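Local atomic coordinates of 5,10-methylenetetrahydrofolate dehydrogenase (Bombyx mori, PDB entry 5ZF1), a protein that probably oxidises 5,10-methylenetetrahydrofolate to 5,10-methenyltetrahydrofolate with NADP+ as the hydride acceptor, a step of one-carbon metabolism. Residues A32-D42 and G61-S71. Residues are numbered along the deposited sequence; the frame is centred on the assembly and turned at random. Where two conformers were deposited one is given.
Sequences APTIRCIIVGD and GIDALTINRDS
Pro33 O accepts the first rung of a parallel ladder from Asp63 N (2.9 Å), and eight backbone bonds in all run from there to Gly41 N, which donates to Arg69 O. Ile35, Cys37 and Ile39 of strand 34-40, with Gly41 just after it, and Asp63, Leu65, Ile67 and Arg69 of strand 63-69 use their N-H groups here. The N-H groups of Arg36 and Ile38 take no part in this ladder; the backbones of these two residues bond instead to Gly93 and Leu95 of strand 93-96, on the other side of strand 34-40, and to Gln97 just after it.

Ile35 O serves two donors: Leu65 N, lying close to the line of the carbonyl bond, and Arg36 NH1, which sits well above the carbonyl plane at 3.1 Å. A bend at chi2 (-71°) folds the arginine back over Leu65, where Arg36 CD lies 3.7 Å from Leu65 CD2 and the two side chains cross at a slant. The CD1 methyl of Ile67 packs against Arg36 CB. An alanine in place of Arg36 would probably strip Ile35 O of its second donor and uncover the flank of Leu65.

Farther along, Arg69 NH1 turns back to Asn68 O (3.2 Å), Ile67 CG2 lies against one face of the Arg69 guanidinium, offset toward its rim, and Arg69 NH2 forms a salt bridge with Glu81. Thr34 OG1 bonds to Asp92 N and Ser90 O. On the opposite face of the sheet, Ile35 CG2 meets Ala64 CB at 3.5 Å and Ile62 CG2 at 3.8 Å, near helix 277-298.

With helix 44-60 connecting the strands, which run 20° apart, this is a beta-alpha-beta crossover in the parallel sheet of the catalytic domain of the tetrahydrofolate dehydrogenase/cyclohydrolase family.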
ATOM      1  N   ALA B  32     -18.621 -27.192  -4.229  1.00 32.53           N
ATOM      2  CA  ALA B  32     -18.976 -25.802  -4.474  1.00 30.59           C
ATOM      3  C   ALA B  32     -18.383 -24.914  -3.379  1.00 25.28           C
ATOM      4  O   ALA B  32     -18.309 -25.325  -2.218  1.00 26.09           O
ATOM      5  CB  ALA B  32     -20.494 -25.630  -4.521  1.00 33.45           C
ATOM      6  N   PRO B  33     -17.975 -23.691  -3.713  1.00 24.15           N
ATOM      7  CA  PRO B  33     -17.401 -22.796  -2.699  1.00 23.60           C
ATOM      8  C   PRO B  33     -18.387 -22.515  -1.582  1.00 25.37           C
ATOM      9  O   PRO B  33     -19.588 -22.366  -1.817  1.00 26.54           O
ATOM     10  CB  PRO B  33     -17.087 -21.518  -3.494  1.00 22.68           C
ATOM     11  CG  PRO B  33     -17.045 -21.915  -4.908  1.00 23.55           C
ATOM     12  CD  PRO B  33     -18.021 -23.077  -5.047  1.00 22.62           C
ATOM     13  N   THR B  34     -17.866 -22.405  -0.359  1.00 23.30           N
ATOM     14  CA  THR B  34     -18.675 -22.153   0.827  1.00 23.68           C
ATOM     15  C   THR B  34     -18.200 -20.887   1.522  1.00 28.77           C
ATOM     16  O   THR B  34     -16.994 -20.651   1.628  1.00 25.84           O
ATOM     17  CB  THR B  34     -18.593 -23.322   1.803  1.00 28.99           C
ATOM     18  OG1 THR B  34     -17.230 -23.505   2.203  1.00 28.60           O
ATOM     19  CG2 THR B  34     -19.105 -24.609   1.142  1.00 27.45           C
ATOM     20  N   ILE B  35     -19.155 -20.092   2.004  1.00 24.76           N
ATOM     21  CA  ILE B  35     -18.878 -18.867   2.745  1.00 22.75           C
ATOM     22  C   ILE B  35     -19.687 -18.860   4.037  1.00 28.96           C
ATOM     23  O   ILE B  35     -20.848 -19.288   4.071  1.00 26.03           O
ATOM     24  CB  ILE B  35     -19.164 -17.605   1.899  1.00 26.03           C
ATOM     25  CG1 ILE B  35     -18.849 -16.340   2.701  1.00 31.98           C
ATOM     26  CG2 ILE B  35     -20.591 -17.563   1.399  1.00 29.74           C
ATOM     27  CD1 ILE B  35     -19.002 -15.070   1.908  1.00 36.05           C
ATOM     28  N   ARG B  36     -19.061 -18.383   5.107  1.00 25.21           N
ATOM     29  CA  ARG B  36     -19.715 -18.172   6.392  1.00 26.92           C
ATOM     30  C   ARG B  36     -19.630 -16.692   6.712  1.00 32.76           C
ATOM     31  O   ARG B  36     -18.536 -16.119   6.714  1.00 30.60           O
ATOM     32  CB  ARG B  36     -19.054 -19.001   7.489  1.00 30.67           C
ATOM     33  CG  ARG B  36     -19.002 -20.487   7.185  1.00 32.45           C
ATOM     34  CD  ARG B  36     -20.397 -21.120   7.259  1.00 38.96           C
ATOM     35  NE  ARG B  36     -20.358 -22.546   6.935  1.00 37.59           N
ATOM     36  CZ  ARG B  36     -20.714 -23.063   5.765  1.00 38.43           C
ATOM     37  NH1 ARG B  36     -21.159 -22.282   4.787  1.00 34.45           N
ATOM     38  NH2 ARG B  36     -20.633 -24.373   5.575  1.00 39.68           N
ATOM     39  N   CYS B  37     -20.776 -16.070   6.960  1.00 28.46           N
ATOM     40  CA  CYS B  37     -20.852 -14.652   7.290  0.80 29.59           C
ATOM     41  C   CYS B  37     -21.241 -14.508   8.755  1.00 36.34           C
ATOM     42  O   CYS B  37     -22.337 -14.925   9.149  1.00 35.76           O
ATOM     43  CB  CYS B  37     -21.864 -13.932   6.396  0.80 33.66           C
ATOM     44  SG  CYS B  37     -21.533 -14.049   4.616  0.80 35.11           S
ATOM     45  N   ILE B  38     -20.355 -13.908   9.552  1.00 29.22           N
ATOM     46  CA  ILE B  38     -20.609 -13.700  10.971  1.00 34.22           C
ATOM     47  C   ILE B  38     -21.264 -12.340  11.148  1.00 31.41           C
ATOM     48  O   ILE B  38     -20.758 -11.324  10.652  1.00 32.18           O
ATOM     49  CB  ILE B  38     -19.314 -13.803  11.791  1.00 32.49           C
ATOM     50  CG1 ILE B  38     -18.762 -15.219  11.726  1.00 33.15           C
ATOM     51  CG2 ILE B  38     -19.569 -13.400  13.237  1.00 41.62           C
ATOM     52  CD1 ILE B  38     -17.415 -15.377  12.407  1.00 36.21           C
ATOM     53  N   ILE B  39     -22.400 -12.332  11.841  1.00 33.13           N
ATOM     54  CA  ILE B  39     -23.211 -11.149  12.112  1.00 39.21           C
ATOM     55  C   ILE B  39     -23.252 -10.964  13.619  1.00 37.83           C
ATOM     56  O   ILE B  39     -23.720 -11.853  14.341  1.00 44.31           O
ATOM     57  CB  ILE B  39     -24.642 -11.293  11.565  1.00 44.37           C
ATOM     58  CG1 ILE B  39     -24.737 -10.890  10.105  1.00 51.79           C
ATOM     59  CG2 ILE B  39     -25.590 -10.392  12.326  1.00 54.23           C
ATOM     60  CD1 ILE B  39     -24.645  -9.398   9.916  1.00 61.41           C
ATOM     61  N   VAL B  40     -22.767  -9.825  14.095  1.00 42.37           N
ATOM     62  CA  VAL B  40     -22.763  -9.519  15.522  1.00 46.53           C
ATOM     63  C   VAL B  40     -23.762  -8.394  15.754  1.00 46.79           C
ATOM     64  O   VAL B  40     -23.529  -7.245  15.353  1.00 51.00           O
ATOM     65  CB  VAL B  40     -21.363  -9.145  16.029  1.00 43.01           C
ATOM     66  CG1 VAL B  40     -21.448  -8.569  17.438  1.00 48.62           C
ATOM     67  CG2 VAL B  40     -20.451 -10.363  16.003  1.00 40.94           C
ATOM     68  N   GLY B  41     -24.874  -8.721  16.400  1.00 47.45           N
ATOM     69  CA  GLY B  41     -25.883  -7.733  16.717  1.00 54.61           C
ATOM     70  C   GLY B  41     -27.095  -7.835  15.816  1.00 60.79           C
ATOM     71  O   GLY B  41     -27.238  -8.747  14.996  1.00 62.54           O
ATOM     72  N   ASP B  42     -27.982  -6.851  15.978  1.00 66.14           N
ATOM     73  CA  ASP B  42     -29.257  -6.822  15.271  1.00 68.98           C
ATOM     74  C   ASP B  42     -29.453  -5.513  14.515  1.00 66.29           C
ATOM     75  O   ASP B  42     -30.587  -5.053  14.346  1.00 70.86           O
ATOM     76  CB  ASP B  42     -30.419  -7.059  16.237  1.00 69.30           C
ATOM     77  CG  ASP B  42     -30.976  -8.465  16.142  1.00 74.37           C
ATOM     78  OD1 ASP B  42     -31.174  -8.956  15.008  1.00 75.52           O
ATOM     79  OD2 ASP B  42     -31.217  -9.080  17.202  1.00 85.08           O
ATOM     80  N   GLY B  61     -24.303 -20.269  -7.135  1.00 26.24           N
ATOM     81  CA  GLY B  61     -23.958 -21.628  -6.766  1.00 28.53           C
ATOM     82  C   GLY B  61     -22.942 -21.730  -5.659  1.00 28.36           C
ATOM     83  O   GLY B  61     -22.251 -22.747  -5.566  1.00 28.47           O
ATOM     84  N   ILE B  62     -22.805 -20.693  -4.849  1.00 24.41           N
ATOM     85  CA  ILE B  62     -22.000 -20.704  -3.637  1.00 22.36           C
ATOM     86  C   ILE B  62     -22.918 -21.025  -2.461  1.00 24.62           C
ATOM     87  O   ILE B  62     -24.063 -20.563  -2.410  1.00 24.46           O
ATOM     88  CB  ILE B  62     -21.293 -19.343  -3.481  1.00 24.77           C
ATOM     89  CG1 ILE B  62     -20.189 -19.221  -4.533  1.00 24.27           C
ATOM     90  CG2 ILE B  62     -20.755 -19.127  -2.046  1.00 25.89           C
ATOM     91  CD1 ILE B  62     -19.544 -17.843  -4.593  1.00 19.74           C
ATOM     92  N   ASP B  63     -22.441 -21.848  -1.538  1.00 25.64           N
ATOM     93  CA  ASP B  63     -23.228 -22.232  -0.369  1.00 28.77           C
ATOM     94  C   ASP B  63     -22.868 -21.315   0.788  1.00 29.21           C
ATOM     95  O   ASP B  63     -21.764 -21.403   1.333  1.00 26.61           O
ATOM     96  CB  ASP B  63     -22.989 -23.689   0.001  1.00 32.07           C
ATOM     97  CG  ASP B  63     -23.281 -24.621  -1.139  1.00 33.85           C
ATOM     98  OD1 ASP B  63     -24.056 -24.230  -2.038  1.00 37.15           O
ATOM     99  OD2 ASP B  63     -22.730 -25.734  -1.135  1.00 37.80           O
ATOM    100  N   ALA B  64     -23.808 -20.460   1.170  1.00 26.67           N
ATOM    101  CA  ALA B  64     -23.609 -19.462   2.209  1.00 30.81           C
ATOM    102  C   ALA B  64     -24.394 -19.831   3.460  1.00 33.70           C
ATOM    103  O   ALA B  64     -25.512 -20.350   3.376  1.00 33.83           O
ATOM    104  CB  ALA B  64     -24.040 -18.079   1.715  1.00 33.77           C
ATOM    105  N   LEU B  65     -23.800 -19.561   4.618  1.00 29.04           N
ATOM    106  CA  LEU B  65     -24.456 -19.759   5.904  1.00 36.19           C
ATOM    107  C   LEU B  65     -24.141 -18.562   6.786  1.00 35.21           C
ATOM    108  O   LEU B  65     -22.986 -18.134   6.856  1.00 34.05           O
ATOM    109  CB  LEU B  65     -23.984 -21.054   6.567  1.00 34.01           C
ATOM    110  CG  LEU B  65     -24.630 -21.453   7.890  1.00 40.92           C
ATOM    111  CD1 LEU B  65     -25.327 -22.802   7.729  1.00 49.65           C
ATOM    112  CD2 LEU B  65     -23.593 -21.507   9.003  1.00 46.66           C
ATOM    113  N   THR B  66     -25.162 -18.009   7.431  1.00 36.80           N
ATOM    114  CA  THR B  66     -24.995 -16.850   8.296  1.00 37.96           C
ATOM    115  C   THR B  66     -24.925 -17.310   9.744  1.00 41.01           C
ATOM    116  O   THR B  66     -25.769 -18.091  10.193  1.00 39.92           O
ATOM    117  CB  THR B  66     -26.146 -15.860   8.115  1.00 35.63           C
ATOM    118  OG1 THR B  66     -26.223 -15.466   6.740  1.00 42.56           O
ATOM    119  CG2 THR B  66     -25.930 -14.628   8.980  1.00 43.68           C
ATOM    120  N   ILE B  67     -23.916 -16.836  10.467  1.00 38.42           N
ATOM    121  CA  ILE B  67     -23.749 -17.145  11.880  1.00 36.55           C
ATOM    122  C   ILE B  67     -24.062 -15.876  12.652  1.00 44.28           C
ATOM    123  O   ILE B  67     -23.315 -14.892  12.579  1.00 38.13           O
ATOM    124  CB  ILE B  67     -22.340 -17.655  12.198  1.00 41.35           C
ATOM    125  CG1 ILE B  67     -22.086 -18.992  11.505  1.00 41.74           C
ATOM    126  CG2 ILE B  67     -22.168 -17.792  13.699  1.00 45.51           C
ATOM    127  CD1 ILE B  67     -20.814 -19.019  10.709  1.00 43.08           C
ATOM    128  N   ASN B  68     -25.173 -15.888  13.383  1.00 42.63           N
ATOM    129  CA  ASN B  68     -25.614 -14.721  14.129  1.00 43.36           C
ATOM    130  C   ASN B  68     -25.057 -14.772  15.545  1.00 48.82           C
ATOM    131  O   ASN B  68     -25.100 -15.818  16.203  1.00 46.70           O
ATOM    132  CB  ASN B  68     -27.141 -14.643  14.157  1.00 48.67           C
ATOM    133  CG  ASN B  68     -27.739 -14.441  12.782  1.00 49.54           C
ATOM    134  OD1 ASN B  68     -27.970 -13.310  12.353  1.00 55.98           O
ATOM    135  ND2 ASN B  68     -27.994 -15.541  12.078  1.00 52.28           N
ATOM    136  N   ARG B  69     -24.517 -13.650  16.004  1.00 41.96           N
ATOM    137  CA  ARG B  69     -24.053 -13.529  17.373  1.00 49.32           C
ATOM    138  C   ARG B  69     -24.654 -12.270  17.980  1.00 42.45           C
ATOM    139  O   ARG B  69     -25.107 -11.367  17.274  1.00 45.56           O
ATOM    140  CB  ARG B  69     -22.517 -13.511  17.454  1.00 46.93           C
ATOM    141  CG  ARG B  69     -21.861 -14.869  17.162  1.00 48.01           C
ATOM    142  CD  ARG B  69     -22.286 -15.940  18.173  1.00 48.10           C
ATOM    143  NE  ARG B  69     -21.544 -17.194  18.015  1.00 56.46           N
ATOM    144  CZ  ARG B  69     -22.006 -18.275  17.387  1.00 54.69           C
ATOM    145  NH1 ARG B  69     -23.217 -18.271  16.842  1.00 56.45           N
ATOM    146  NH2 ARG B  69     -21.256 -19.363  17.301  1.00 55.50           N
ATOM    147  N   ASP B  70     -24.674 -12.227  19.305  1.00 56.12           N
ATOM    148  CA  ASP B  70     -25.312 -11.123  20.002  1.00 51.68           C
ATOM    149  C   ASP B  70     -24.333  -9.970  20.199  1.00 48.26           C
ATOM    150  O   ASP B  70     -23.114 -10.150  20.214  1.00 52.13           O
ATOM    151  CB  ASP B  70     -25.872 -11.600  21.339  1.00 51.32           C
ATOM    152  CG  ASP B  70     -26.534 -12.963  21.229  1.00 63.21           C
ATOM    153  OD1 ASP B  70     -25.849 -13.980  21.475  1.00 67.74           O
ATOM    154  OD2 ASP B  70     -27.731 -13.017  20.869  1.00 60.37           O
ATOM    155  N   SER B  71     -24.895  -8.767  20.336  1.00 45.17           N
ATOM    156  CA  SER B  71     -24.091  -7.554  20.458  1.00 58.29           C
ATOM    157  C   SER B  71     -23.120  -7.600  21.629  1.00 57.75           C
ATOM    158  O   SER B  71     -22.119  -6.873  21.613  1.00 56.37           O
ATOM    159  CB  SER B  71     -25.001  -6.330  20.600  1.00 63.24           C
ATOM    160  OG  SER B  71     -25.714  -6.075  19.402  1.00 64.34           O
TER